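Local coordinates for transcriptional activator, putative (Pyrococcus furiosus, PDB 1RTW), which is named a putative transcriptional activator and belongs to the all-helical TENA/THI-4/PQQC family, its precise role being unassigned, at residues V47-A50 against L51-M54; S72-Y75 against I76-E79; F83-K86 against A87-G91; L115-F118 against L119-F122; Y132-A135 against W136-V139. All coordinates share one frame; numbering follows the deposited sequence.

In the fold
The five contacts follow one another along the chain of an all-helical TENA-type subunit in a four-chain assembly, four within helices and one, contact 4, where a loop enters helix 118-142. Contact 1 sits mid-way on helix 33-60, contacts 2 and 3 share helix 66-89, and contacts 4 and 5 lie at the start and in the body of helix 118-142. Contacts 1 and 2, with centres about 10 Å apart, pack directly through Leu51, Met54 and Ile76, and both reach the second subunit. Phe53 of contact 1 also touches Gly121 of contact 4. Contacts 3 and 4 are farthest apart, about 34 Å between centres. Contacts 1, 2 and 5 each approach a bound phosphate ion, which may mark a pocket between the helices.

Contact 1 of 5, residues V47-A50 against L51-M54; sequences VKNA and LRFM
Asn49 and Arg52 meet through one hydrogen bond, Arg52 NH1 to Asn49 OD1 at 3.0 Å, with an N-H...O angle of 133°. The donor stands above the carbonyl plane of the amide, well away from a lone pair, while OD1 lies at the guanidinium edge, about 22° out of its plane. Asn49 places CG beside its backbone N (chi1 -71°), and its OD1 meets the guanidinium of Arg52, three residues on; its ND2 is satisfied by Tyr45 O, one turn earlier, so the amide is held at both ends. Arginine suits the next turn because its chain, extended from CG to NE, carries the charge beyond the buried backbone. There NH2 forms a salt bridge with Asp63 of the second subunit and a hydrogen bond with Ala61 O of that subunit. Lys48 NZ pairs with the same Asp63, so one carboxylate of the second subunit serves both cations. The backbone polar groups are met by helical bonds: Leu51 N to Val47 O is 3.0 Å, Phe53 N to Asn49 O 2.9 Å and Met54 N to Ala50 O 3.0 Å, whereas Arg52 N to Lys48 O is weak. Small Ala50 lies close to Glu128 and a bound phosphate ion. Within the bundle, Leu51 and selenomethionine Met54 face helix 66-89, Phe53 enters between helices 100-115 and 118-142, and Lys48 and Arg52 face the second subunit.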
loop_
_atom_site.group_PDB
_atom_site.type_symbol
_atom_site.label_atom_id
_atom_site.label_comp_id
_atom_site.label_asym_id
_atom_site.label_seq_id
_atom_site.Cartn_x
_atom_site.Cartn_y
_atom_site.Cartn_z
ATOM N N VAL B 47 13.470 -8.188 13.048
ATOM C CA VAL B 47 13.882 -8.939 11.858
ATOM C C VAL B 47 12.682 -9.384 11.030
ATOM O O VAL B 47 12.679 -9.244 9.805
ATOM C CB VAL B 47 14.763 -10.152 12.243
ATOM C CG1 VAL B 47 14.992 -11.048 11.040
ATOM C CG2 VAL B 47 16.104 -9.670 12.816
ATOM N N LYS B 48 11.659 -9.901 11.708
ATOM C CA LYS B 48 10.447 -10.353 11.037
ATOM C C LYS B 48 9.842 -9.219 10.219
ATOM O O LYS B 48 9.478 -9.398 9.057
ATOM C CB LYS B 48 9.401 -10.851 12.052
ATOM C CG LYS B 48 9.651 -12.256 12.593
ATOM C CD LYS B 48 8.508 -12.759 13.472
ATOM C CE LYS B 48 8.375 -11.935 14.747
ATOM N NZ LYS B 48 7.308 -12.461 15.646
ATOM N N ASN B 49 9.772 -8.041 10.824
ATOM C CA ASN B 49 9.183 -6.894 10.156
ATOM C C ASN B 49 10.103 -6.247 9.157
ATOM O O ASN B 49 9.650 -5.582 8.233
ATOM C CB ASN B 49 8.685 -5.902 11.184
ATOM C CG ASN B 49 7.468 -6.412 11.902
ATOM O OD1 ASN B 49 6.403 -6.558 11.297
ATOM N ND2 ASN B 49 7.618 -6.724 13.186
ATOM N N ALA B 50 11.397 -6.467 9.334
ATOM C CA ALA B 50 12.382 -5.927 8.416
ATOM C C ALA B 50 12.229 -6.701 7.089
ATOM O O ALA B 50 12.455 -6.167 6.001
ATOM C CB ALA B 50 13.774 -6.090 9.003
ATOM N N LEU B 51 11.803 -7.953 7.200
ATOM C CA LEU B 51 11.562 -8.810 6.052
ATOM C C LEU B 51 10.360 -8.255 5.272
ATOM O O LEU B 51 10.387 -8.185 4.050
ATOM C CB LEU B 51 11.254 -10.226 6.540
ATOM C CG LEU B 51 12.209 -11.385 6.251
ATOM C CD1 LEU B 51 13.603 -10.915 6.017
ATOM C CD2 LEU B 51 12.140 -12.364 7.406
ATOM N N ARG B 52 9.307 -7.894 6.000
ATOM C CA ARG B 52 8.095 -7.320 5.422
ATOM C C ARG B 52 8.438 -5.996 4.741
ATOM O O ARG B 52 7.897 -5.667 3.690
ATOM C CB ARG B 52 7.054 -7.066 6.523
ATOM C CG ARG B 52 6.479 -8.315 7.145
ATOM C CD ARG B 52 5.230 -8.017 7.952
ATOM N NE ARG B 52 4.558 -9.246 8.373
ATOM C CZ ARG B 52 4.726 -9.813 9.564
ATOM N NH1 ARG B 52 5.540 -9.252 10.446
ATOM N NH2 ARG B 52 4.091 -10.938 9.881
ATOM N N PHE B 53 9.334 -5.240 5.365
ATOM C CA PHE B 53 9.785 -3.946 4.853
ATOM C C PHE B 53 10.473 -4.131 3.498
ATOM O O PHE B 53 10.256 -3.365 2.563
ATOM C CB PHE B 53 10.749 -3.324 5.868
ATOM C CG PHE B 53 11.640 -2.263 5.303
ATOM C CD1 PHE B 53 11.162 -0.969 5.108
ATOM C CD2 PHE B 53 12.975 -2.540 5.018
ATOM C CE1 PHE B 53 11.994 0.037 4.645
ATOM C CE2 PHE B 53 13.821 -1.534 4.551
ATOM C CZ PHE B 53 13.324 -0.236 4.365
HETATM N N MSE B 54 11.315 -5.155 3.416
HETATM C CA MSE B 54 12.032 -5.481 2.196
HETATM C C MSE B 54 11.086 -5.977 1.111
HETATM O O MSE B 54 11.326 -5.763 -0.074
HETATM C CB MSE B 54 13.077 -6.561 2.477
HETATM C CG MSE B 54 14.193 -6.145 3.401
HETATM SE SE MSE B 54 15.252 -7.667 3.918
HETATM C CE MSE B 54 16.217 -7.875 2.256
#

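Contact 2 of 5, residues S72-Y75 against I76-E79; sequences SIYY and ISKE
Ser72-Tyr75 runs into Ile76-Glu79 as continuous helix, tied by a nearly straight bond from Ile76 N to Ser72 O of 2.7 Å and another from Ser77 N to Ile73 O of 2.8 Å. The following amide departs from this pattern: Lys78 N bonds to Tyr75 O at 3.1 Å, three residues back, and only weakly to Tyr74 O. Ser77 OG takes up that carbonyl, donating to Tyr74 O at 2.5 Å. A chi1 of 72° sets OG between the backbone N and carbonyl carbon, within reach of the preceding turn, and a small hydroxyl residue fits here beside Ala70 of the second subunit. This belongs to helix 66-89 of the TENA-type bundle, where one side meets the other subunit and another lies on helices 33-60 and 159-176. On the subunit side, the Tyr74 ring stacks on Tyr74 of the second subunit. Lys78, bent at chi2, turns back alongside Tyr74 and brings Lys78 NZ obliquely to 3.3 Å from Tyr74 CE1. Tyr75 and Ile76 serve the other side: Ile76 CD1 touches Tyr75 CD2 at 3.6 Å, the branched aliphatic chain meeting the ring obliquely. Ile76 also packs against Leu51 and Met54 of helix 33-60, while Tyr75 leans on Glu160 and Phe161. Glu79 directs OE2 to Trp156 NE1, with a bound phosphate ion near its other oxygen.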
loop_
_atom_site.group_PDB
_atom_site.type_symbol
_atom_site.label_atom_id
_atom_site.label_comp_id
_atom_site.label_asym_id
_atom_site.label_seq_id
_atom_site.Cartn_x
_atom_site.Cartn_y
_atom_site.Cartn_z
ATOM N N SER B 72 18.025 -11.594 -1.444
ATOM C CA SER B 72 18.237 -10.912 -0.172
ATOM C C SER B 72 17.198 -11.297 0.861
ATOM O O SER B 72 17.542 -11.589 2.009
ATOM C CB SER B 72 18.244 -9.400 -0.356
ATOM O OG SER B 72 19.292 -9.019 -1.207
ATOM N N ILE B 73 15.932 -11.298 0.465
ATOM C CA ILE B 73 14.861 -11.675 1.392
ATOM C C ILE B 73 15.057 -13.110 1.873
ATOM O O ILE B 73 14.915 -13.396 3.070
ATOM C CB ILE B 73 13.484 -11.503 0.756
ATOM C CG1 ILE B 73 13.201 -10.011 0.570
ATOM C CG2 ILE B 73 12.403 -12.156 1.615
ATOM C CD1 ILE B 73 11.871 -9.723 -0.118
ATOM N N TYR B 74 15.441 -13.993 0.952
ATOM C CA TYR B 74 15.682 -15.389 1.291
ATOM C C TYR B 74 16.859 -15.464 2.271
ATOM O O TYR B 74 16.783 -16.152 3.286
ATOM C CB TYR B 74 15.982 -16.202 0.029
ATOM C CG TYR B 74 16.206 -17.675 0.290
ATOM C CD1 TYR B 74 15.201 -18.469 0.849
ATOM C CD2 TYR B 74 17.434 -18.266 0.018
ATOM C CE1 TYR B 74 15.423 -19.819 1.134
ATOM C CE2 TYR B 74 17.665 -19.610 0.295
ATOM C CZ TYR B 74 16.658 -20.379 0.854
ATOM O OH TYR B 74 16.885 -21.707 1.135
ATOM N N TYR B 75 17.927 -14.726 1.969
ATOM C CA TYR B 75 19.123 -14.668 2.805
ATOM C C TYR B 75 18.794 -14.148 4.214
ATOM O O TYR B 75 19.043 -14.845 5.206
ATOM C CB TYR B 75 20.174 -13.787 2.118
ATOM C CG TYR B 75 21.432 -13.504 2.916
ATOM C CD1 TYR B 75 22.230 -14.539 3.419
ATOM C CD2 TYR B 75 21.828 -12.184 3.163
ATOM C CE1 TYR B 75 23.394 -14.261 4.152
ATOM C CE2 TYR B 75 22.982 -11.894 3.886
ATOM C CZ TYR B 75 23.763 -12.926 4.377
ATOM O OH TYR B 75 24.917 -12.604 5.067
ATOM N N ILE B 76 18.162 -12.974 4.288
ATOM C CA ILE B 76 17.781 -12.360 5.564
ATOM C C ILE B 76 16.785 -13.223 6.362
ATOM O O ILE B 76 16.806 -13.207 7.593
ATOM C CB ILE B 76 17.156 -10.938 5.360
ATOM C CG1 ILE B 76 18.044 -10.053 4.484
ATOM C CG2 ILE B 76 16.931 -10.255 6.682
ATOM C CD1 ILE B 76 19.476 -10.077 4.832
ATOM N N SER B 77 15.904 -13.950 5.669
ATOM C CA SER B 77 14.916 -14.819 6.334
ATOM C C SER B 77 15.600 -15.921 7.152
ATOM O O SER B 77 15.014 -16.462 8.092
ATOM C CB SER B 77 13.986 -15.486 5.318
ATOM O OG SER B 77 14.673 -16.494 4.585
ATOM N N LYS B 78 16.831 -16.256 6.776
ATOM C CA LYS B 78 17.598 -17.279 7.480
ATOM C C LYS B 78 17.865 -16.852 8.921
ATOM O O LYS B 78 17.965 -17.701 9.825
ATOM C CB LYS B 78 18.907 -17.569 6.740
ATOM C CG LYS B 78 18.899 -18.870 5.947
ATOM C CD LYS B 78 17.598 -19.078 5.176
ATOM C CE LYS B 78 17.467 -20.515 4.669
ATOM N NZ LYS B 78 16.080 -20.818 4.203
ATOM N N GLU B 79 17.916 -15.531 9.129
ATOM C CA GLU B 79 18.141 -14.938 10.451
ATOM C C GLU B 79 17.072 -15.389 11.441
ATOM O O GLU B 79 17.338 -15.489 12.632
ATOM C CB GLU B 79 18.148 -13.401 10.378
ATOM C CG GLU B 79 19.328 -12.787 9.643
ATOM C CD GLU B 79 19.310 -11.258 9.650
ATOM O OE1 GLU B 79 18.436 -10.650 10.307
ATOM O OE2 GLU B 79 20.182 -10.655 8.998
#

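Contact 3 of 5, residues F83-K86 against A87-G91; sequences FEKK and AQELG
Lys85 O receives two amide hydrogens from the next turn: Glu89 N, 3.1 Å away along an almost straight bond of 167°, and Gln88 N at 2.8 Å in a weak, bent one. The Lys85 and Glu89 side chains cross obliquely on the helix surface, but their charges meet only in a long salt bridge, Lys85 NZ to Glu89 OE1 4.0 Å. The closer approach is by a methylene: with the lysine bent at chi3, Lys85 CE lies 3.2 Å from Glu89 OE1. Such flexible charged residues suit this exposed side. Lys86 differs: its chain, turned at chi2 (63°), is buried and crosses Glu89 at about a right angle, with Lys86 CD 3.9 Å from Glu89 OE2. Lys86 CE passes 4.1 Å from Leu90 CD1, and NZ bonds to Pro148 O, so the methylenes pack while the ammonium finds a carbonyl. Ala87, with a mere methyl, allows the loop residues Ile92 and Leu94 to come close, and Phe83 meets Phe152 edge-to-face. Leu90 N still bonds to Lys86 O, and Leu90 packs on Phe36 of helix 33-60. Gly91, whose positive phi of 54° suits a residue without a side chain, bonds through its N to Gln88 O (3.0 Å) and ends helix 66-89 in a Schellman motif.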
loop_
_atom_site.group_PDB
_atom_site.type_symbol
_atom_site.label_atom_id
_atom_site.label_comp_id
_atom_site.label_asym_id
_atom_site.label_seq_id
_atom_site.Cartn_x
_atom_site.Cartn_y
_atom_site.Cartn_z
ATOM N N PHE B 83 17.676 -16.928 15.217
ATOM C CA PHE B 83 17.096 -16.443 16.464
ATOM C C PHE B 83 16.367 -17.581 17.170
ATOM O O PHE B 83 16.470 -17.735 18.381
ATOM C CB PHE B 83 16.108 -15.299 16.207
ATOM C CG PHE B 83 16.738 -13.941 16.137
ATOM C CD1 PHE B 83 16.640 -13.064 17.212
ATOM C CD2 PHE B 83 17.403 -13.518 14.988
ATOM C CE1 PHE B 83 17.193 -11.784 17.148
ATOM C CE2 PHE B 83 17.960 -12.239 14.915
ATOM C CZ PHE B 83 17.852 -11.369 16.006
ATOM N N GLU B 84 15.635 -18.376 16.400
ATOM C CA GLU B 84 14.873 -19.494 16.944
ATOM C C GLU B 84 15.728 -20.600 17.559
ATOM O O GLU B 84 15.364 -21.152 18.594
ATOM C CB GLU B 84 13.952 -20.061 15.867
ATOM C CG GLU B 84 12.841 -19.102 15.474
ATOM C CD GLU B 84 12.357 -19.285 14.045
ATOM O OE1 GLU B 84 12.844 -20.199 13.336
ATOM O OE2 GLU B 84 11.487 -18.495 13.626
ATOM N N LYS B 85 16.854 -20.915 16.920
ATOM C CA LYS B 85 17.764 -21.949 17.412
ATOM C C LYS B 85 18.272 -21.480 18.771
ATOM O O LYS B 85 17.990 -22.099 19.803
ATOM C CB LYS B 85 18.955 -22.124 16.455
ATOM C CG LYS B 85 19.556 -23.532 16.436
ATOM C CD LYS B 85 20.992 -23.525 15.923
ATOM C CE LYS B 85 21.921 -22.882 16.948
ATOM N NZ LYS B 85 23.283 -22.572 16.428
ATOM N N LYS B 86 18.932 -20.325 18.761
ATOM C CA LYS B 86 19.493 -19.722 19.962
ATOM C C LYS B 86 18.484 -19.663 21.105
ATOM O O LYS B 86 18.832 -19.883 22.260
ATOM C CB LYS B 86 19.999 -18.317 19.643
ATOM C CG LYS B 86 20.879 -17.734 20.713
ATOM C CD LYS B 86 22.125 -18.579 20.863
ATOM C CE LYS B 86 23.016 -18.080 21.982
ATOM N NZ LYS B 86 24.187 -18.981 22.158
ATOM N N ALA B 87 17.226 -19.399 20.775
ATOM C CA ALA B 87 16.184 -19.319 21.787
ATOM C C ALA B 87 15.838 -20.683 22.402
ATOM O O ALA B 87 15.441 -20.762 23.565
ATOM C CB ALA B 87 14.956 -18.663 21.216
ATOM N N GLN B 88 15.943 -21.740 21.604
ATOM C CA GLN B 88 15.684 -23.098 22.078
ATOM C C GLN B 88 16.768 -23.522 23.076
ATOM O O GLN B 88 16.478 -24.058 24.151
ATOM C CB GLN B 88 15.699 -24.075 20.903
ATOM C CG GLN B 88 14.330 -24.485 20.412
ATOM C CD GLN B 88 13.500 -25.197 21.478
ATOM O OE1 GLN B 88 14.011 -26.017 22.249
ATOM N NE2 GLN B 88 12.207 -24.894 21.515
ATOM N N GLU B 89 18.015 -23.294 22.679
ATOM C CA GLU B 89 19.193 -23.621 23.472
ATOM C C GLU B 89 19.205 -22.888 24.803
ATOM O O GLU B 89 19.696 -23.415 25.801
ATOM C CB GLU B 89 20.454 -23.282 22.678
ATOM C CG GLU B 89 20.482 -23.937 21.300
ATOM C CD GLU B 89 21.725 -23.600 20.494
ATOM O OE1 GLU B 89 22.182 -24.476 19.726
ATOM O OE2 GLU B 89 22.242 -22.468 20.617
ATOM N N LEU B 90 18.642 -21.685 24.818
ATOM C CA LEU B 90 18.578 -20.875 26.024
ATOM C C LEU B 90 17.250 -21.019 26.770
ATOM O O LEU B 90 17.037 -20.358 27.787
ATOM C CB LEU B 90 18.819 -19.404 25.676
ATOM C CG LEU B 90 20.217 -18.792 25.809
ATOM C CD1 LEU B 90 21.292 -19.731 25.306
ATOM C CD2 LEU B 90 20.249 -17.468 25.060
ATOM N N GLY B 91 16.361 -21.873 26.262
ATOM C CA GLY B 91 15.061 -22.077 26.892
ATOM C C GLY B 91 14.314 -20.771 27.094
ATOM O O GLY B 91 13.629 -20.563 28.102
#

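Contact 4 of 5, residues L115-F118 against L119-F122; sequences LGSF and LEGF
Ser117 and Glu120 grip each other tightly at the start of helix 118-142. Glu120 OE1 accepts from Ser117 N at 2.8 Å in a nearly straight bond, through its anti lone pair, and also from Ser117 OG at 3.2 Å on the anti side. In return, Ser117 OG accepts from Glu120 N at 3.1 Å. Serine suits the place because chi1 of 64° holds its short hydroxyl between backbone N and carbonyl carbon, facing the amide that the first turn leaves without a helical acceptor; the glutamate chain, extended beyond CG, reaches with its carboxylate to the serine amide. Gly116, lacking a side chain, admits Glu120 OE1 to 3.4 Å from Gly116 CA. Behind this, Gly121 N and Phe122 N bond to Ser117 O and Phe118 O, the latter at 2.7 Å. Against this closely bonded cap, the ring pair touches more loosely. Phe118 and Phe122 lie side by side with centroids 5.7 Å apart and planes at 41°, coming closest at Phe118 CZ and Phe122 CD1, 3.9 Å apart. The cap and Phe118, which rests on Pro62 and Leu65, are partly exposed, while buried Phe122 packs on Ile168 and Leu172 of helix 159-176. The serine-glutamate exchange is a capping box, with Ser117 as the N-cap.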
loop_
_atom_site.group_PDB
_atom_site.type_symbol
_atom_site.label_atom_id
_atom_site.label_comp_id
_atom_site.label_asym_id
_atom_site.label_seq_id
_atom_site.Cartn_x
_atom_site.Cartn_y
_atom_site.Cartn_z
ATOM N N LEU B 115 4.516 4.472 1.851
ATOM C CA LEU B 115 4.191 5.803 1.359
ATOM C C LEU B 115 5.361 6.620 0.832
ATOM O O LEU B 115 5.165 7.662 0.210
ATOM C CB LEU B 115 3.477 6.584 2.474
ATOM C CG LEU B 115 2.357 5.815 3.199
ATOM C CD1 LEU B 115 1.788 6.655 4.339
ATOM C CD2 LEU B 115 1.244 5.418 2.239
ATOM N N GLY B 116 6.579 6.170 1.095
ATOM C CA GLY B 116 7.727 6.918 0.620
ATOM C C GLY B 116 8.116 6.546 -0.788
ATOM O O GLY B 116 7.492 5.690 -1.401
ATOM N N SER B 117 9.125 7.229 -1.315
ATOM C CA SER B 117 9.643 6.948 -2.653
ATOM C C SER B 117 10.521 5.691 -2.536
ATOM O O SER B 117 10.940 5.332 -1.435
ATOM C CB SER B 117 10.512 8.112 -3.111
ATOM O OG SER B 117 11.652 8.222 -2.274
ATOM N N PHE B 118 10.827 5.049 -3.661
ATOM C CA PHE B 118 11.664 3.852 -3.625
ATOM C C PHE B 118 13.043 4.193 -3.051
ATOM O O PHE B 118 13.595 3.438 -2.241
ATOM C CB PHE B 118 11.811 3.237 -5.021
ATOM C CG PHE B 118 12.608 1.962 -5.038
ATOM C CD1 PHE B 118 12.144 0.831 -4.382
ATOM C CD2 PHE B 118 13.828 1.890 -5.703
ATOM C CE1 PHE B 118 12.869 -0.340 -4.383
ATOM C CE2 PHE B 118 14.565 0.714 -5.711
ATOM C CZ PHE B 118 14.084 -0.400 -5.049
ATOM N N LEU B 119 13.544 5.371 -3.430
ATOM C CA LEU B 119 14.838 5.878 -2.994
ATOM C C LEU B 119 14.916 5.973 -1.471
ATOM O O LEU B 119 15.912 5.584 -0.858
ATOM C CB LEU B 119 15.089 7.256 -3.623
ATOM C CG LEU B 119 16.376 7.960 -3.174
ATOM C CD1 LEU B 119 17.603 7.207 -3.699
ATOM C CD2 LEU B 119 16.382 9.420 -3.635
ATOM N N GLU B 120 13.890 6.557 -0.864
ATOM C CA GLU B 120 13.844 6.669 0.591
ATOM C C GLU B 120 13.847 5.266 1.214
ATOM O O GLU B 120 14.564 4.994 2.184
ATOM C CB GLU B 120 12.577 7.400 1.015
ATOM C CG GLU B 120 12.516 8.890 0.640
ATOM C CD GLU B 120 11.190 9.528 1.051
ATOM O OE1 GLU B 120 10.153 9.251 0.400
ATOM O OE2 GLU B 120 11.177 10.295 2.037
ATOM N N GLY B 121 13.053 4.376 0.627
ATOM C CA GLY B 121 12.968 3.022 1.124
ATOM C C GLY B 121 14.298 2.300 1.044
ATOM O O GLY B 121 14.752 1.708 2.024
ATOM N N PHE B 122 14.929 2.360 -0.123
ATOM C CA PHE B 122 16.211 1.705 -0.320
ATOM C C PHE B 122 17.280 2.350 0.558
ATOM O O PHE B 122 18.180 1.669 1.040
ATOM C CB PHE B 122 16.617 1.720 -1.798
ATOM C CG PHE B 122 17.493 0.561 -2.186
ATOM C CD1 PHE B 122 16.936 -0.674 -2.472
ATOM C CD2 PHE B 122 18.876 0.684 -2.203
ATOM C CE1 PHE B 122 17.741 -1.771 -2.764
ATOM C CE2 PHE B 122 19.686 -0.408 -2.496
ATOM C CZ PHE B 122 19.117 -1.640 -2.775
#

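Contact 5 of 5, residues Y132-A135 against W136-V139; sequences YYEA and WKWV
Trp136 sets CG beside its backbone N (chi1 -66°), which swings the indole back over the preceding turn and onto the ring of Tyr132. The indole edge meets the phenol face: Trp136 NE1 stands 3.3 Å from Tyr132 CE1, offset toward the rim, and the planes are inclined at 72°. Trp136 CD1 is also only 3.0 Å from Tyr132 O, the same carbonyl that accepts Trp136 N. A tyrosine suits this buried place since its ring offers a face to the indole while OH bonds to Trp39 NE1. Another side of the helix pairs Lys137 with both Tyr133 and Glu134. Bent at chi3 (61°), the lysine passes CD over the Tyr133 face in a CH-pi contact, 4.2 Å from the ring centroid. Lys137 NZ forms a salt bridge with Glu134 OE2 at 3.0 Å, arriving from above the carboxylate plane. That oxygen has a second cation in Lys130, and the two positive charges would be expected to steady the carboxylate. Small Ala135 packs against Leu23 and Trp202. The arrangement is an edge-to-face aromatic pair spaced i to i+4 on helix 118-142, extended by Trp156 into an aromatic cluster close to a bound phosphate ion in the core of this TENA-type bundle.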
loop_
_atom_site.group_PDB
_atom_site.type_symbol
_atom_site.label_atom_id
_atom_site.label_comp_id
_atom_site.label_asym_id
_atom_site.label_seq_id
_atom_site.Cartn_x
_atom_site.Cartn_y
_atom_site.Cartn_z
ATOM N N TYR B 132 24.267 -2.401 11.204
ATOM C CA TYR B 132 24.533 -3.660 11.888
ATOM C C TYR B 132 25.862 -4.278 11.495
ATOM O O TYR B 132 26.527 -4.919 12.319
ATOM C CB TYR B 132 23.387 -4.647 11.679
ATOM C CG TYR B 132 22.592 -4.887 12.935
ATOM C CD1 TYR B 132 22.103 -6.151 13.240
ATOM C CD2 TYR B 132 22.362 -3.852 13.844
ATOM C CE1 TYR B 132 21.402 -6.386 14.433
ATOM C CE2 TYR B 132 21.667 -4.077 15.037
ATOM C CZ TYR B 132 21.189 -5.344 15.326
ATOM O OH TYR B 132 20.493 -5.556 16.503
ATOM N N TYR B 133 26.259 -4.061 10.245
ATOM C CA TYR B 133 27.527 -4.581 9.756
ATOM C C TYR B 133 28.658 -3.940 10.558
ATOM O O TYR B 133 29.537 -4.636 11.059
ATOM C CB TYR B 133 27.688 -4.295 8.262
ATOM C CG TYR B 133 28.999 -4.778 7.670
ATOM C CD1 TYR B 133 29.466 -6.068 7.908
ATOM C CD2 TYR B 133 29.773 -3.933 6.878
ATOM C CE1 TYR B 133 30.678 -6.506 7.372
ATOM C CE2 TYR B 133 30.985 -4.353 6.335
ATOM C CZ TYR B 133 31.435 -5.638 6.580
ATOM O OH TYR B 133 32.629 -6.056 6.021
ATOM N N GLU B 134 28.592 -2.625 10.726
ATOM C CA GLU B 134 29.611 -1.898 11.480
ATOM C C GLU B 134 29.650 -2.256 12.967
ATOM O O GLU B 134 30.724 -2.515 13.518
ATOM C CB GLU B 134 29.424 -0.388 11.311
ATOM C CG GLU B 134 29.712 0.119 9.904
ATOM C CD GLU B 134 31.128 -0.175 9.445
ATOM O OE1 GLU B 134 32.062 -0.073 10.267
ATOM O OE2 GLU B 134 31.312 -0.510 8.257
ATOM N N ALA B 135 28.479 -2.301 13.604
ATOM C CA ALA B 135 28.379 -2.614 15.031
ATOM C C ALA B 135 28.937 -3.981 15.379
ATOM O O ALA B 135 29.744 -4.116 16.295
ATOM C CB ALA B 135 26.938 -2.510 15.491
ATOM N N TRP B 136 28.505 -4.993 14.638
ATOM C CA TRP B 136 28.961 -6.346 14.877
ATOM C C TRP B 136 30.404 -6.542 14.419
ATOM O O TRP B 136 31.103 -7.420 14.916
ATOM C CB TRP B 136 27.994 -7.344 14.245
ATOM C CG TRP B 136 26.667 -7.291 14.939
ATOM C CD1 TRP B 136 25.542 -6.633 14.519
ATOM C CD2 TRP B 136 26.356 -7.827 16.230
ATOM N NE1 TRP B 136 24.560 -6.720 15.468
ATOM C CE2 TRP B 136 25.027 -7.444 16.523
ATOM C CE3 TRP B 136 27.068 -8.589 17.159
ATOM C CZ2 TRP B 136 24.403 -7.796 17.724
ATOM C CZ3 TRP B 136 26.444 -8.936 18.352
ATOM C CH2 TRP B 136 25.122 -8.543 18.618
ATOM N N LYS B 137 30.859 -5.689 13.508
ATOM C CA LYS B 137 32.237 -5.761 13.037
ATOM C C LYS B 137 33.097 -5.239 14.191
ATOM O O LYS B 137 34.146 -5.806 14.503
ATOM C CB LYS B 137 32.428 -4.900 11.786
ATOM C CG LYS B 137 33.624 -5.297 10.937
ATOM C CD LYS B 137 33.553 -4.696 9.538
ATOM C CE LYS B 137 33.553 -3.173 9.565
ATOM N NZ LYS B 137 33.465 -2.592 8.196
ATOM N N TRP B 138 32.612 -4.187 14.852
ATOM C CA TRP B 138 33.311 -3.612 15.989
ATOM C C TRP B 138 33.442 -4.676 17.069
ATOM O O TRP B 138 34.502 -4.838 17.670
ATOM C CB TRP B 138 32.549 -2.417 16.559
ATOM C CG TRP B 138 33.312 -1.706 17.656
ATOM C CD1 TRP B 138 34.141 -0.634 17.511
ATOM C CD2 TRP B 138 33.350 -2.053 19.049
ATOM N NE1 TRP B 138 34.699 -0.294 18.719
ATOM C CE2 TRP B 138 34.232 -1.148 19.678
ATOM C CE3 TRP B 138 32.731 -3.042 19.820
ATOM C CZ2 TRP B 138 34.505 -1.200 21.053
ATOM C CZ3 TRP B 138 33.004 -3.095 21.188
ATOM C CH2 TRP B 138 33.888 -2.177 21.787
ATOM N N VAL B 139 32.349 -5.391 17.317
ATOM C CA VAL B 139 32.343 -6.441 18.320
ATOM C C VAL B 139 33.354 -7.542 18.002
ATOM O O VAL B 139 34.103 -7.963 18.879
ATOM C CB VAL B 139 30.934 -7.037 18.499
ATOM C CG1 VAL B 139 30.987 -8.252 19.398
ATOM C CG2 VAL B 139 30.008 -5.998 19.107
#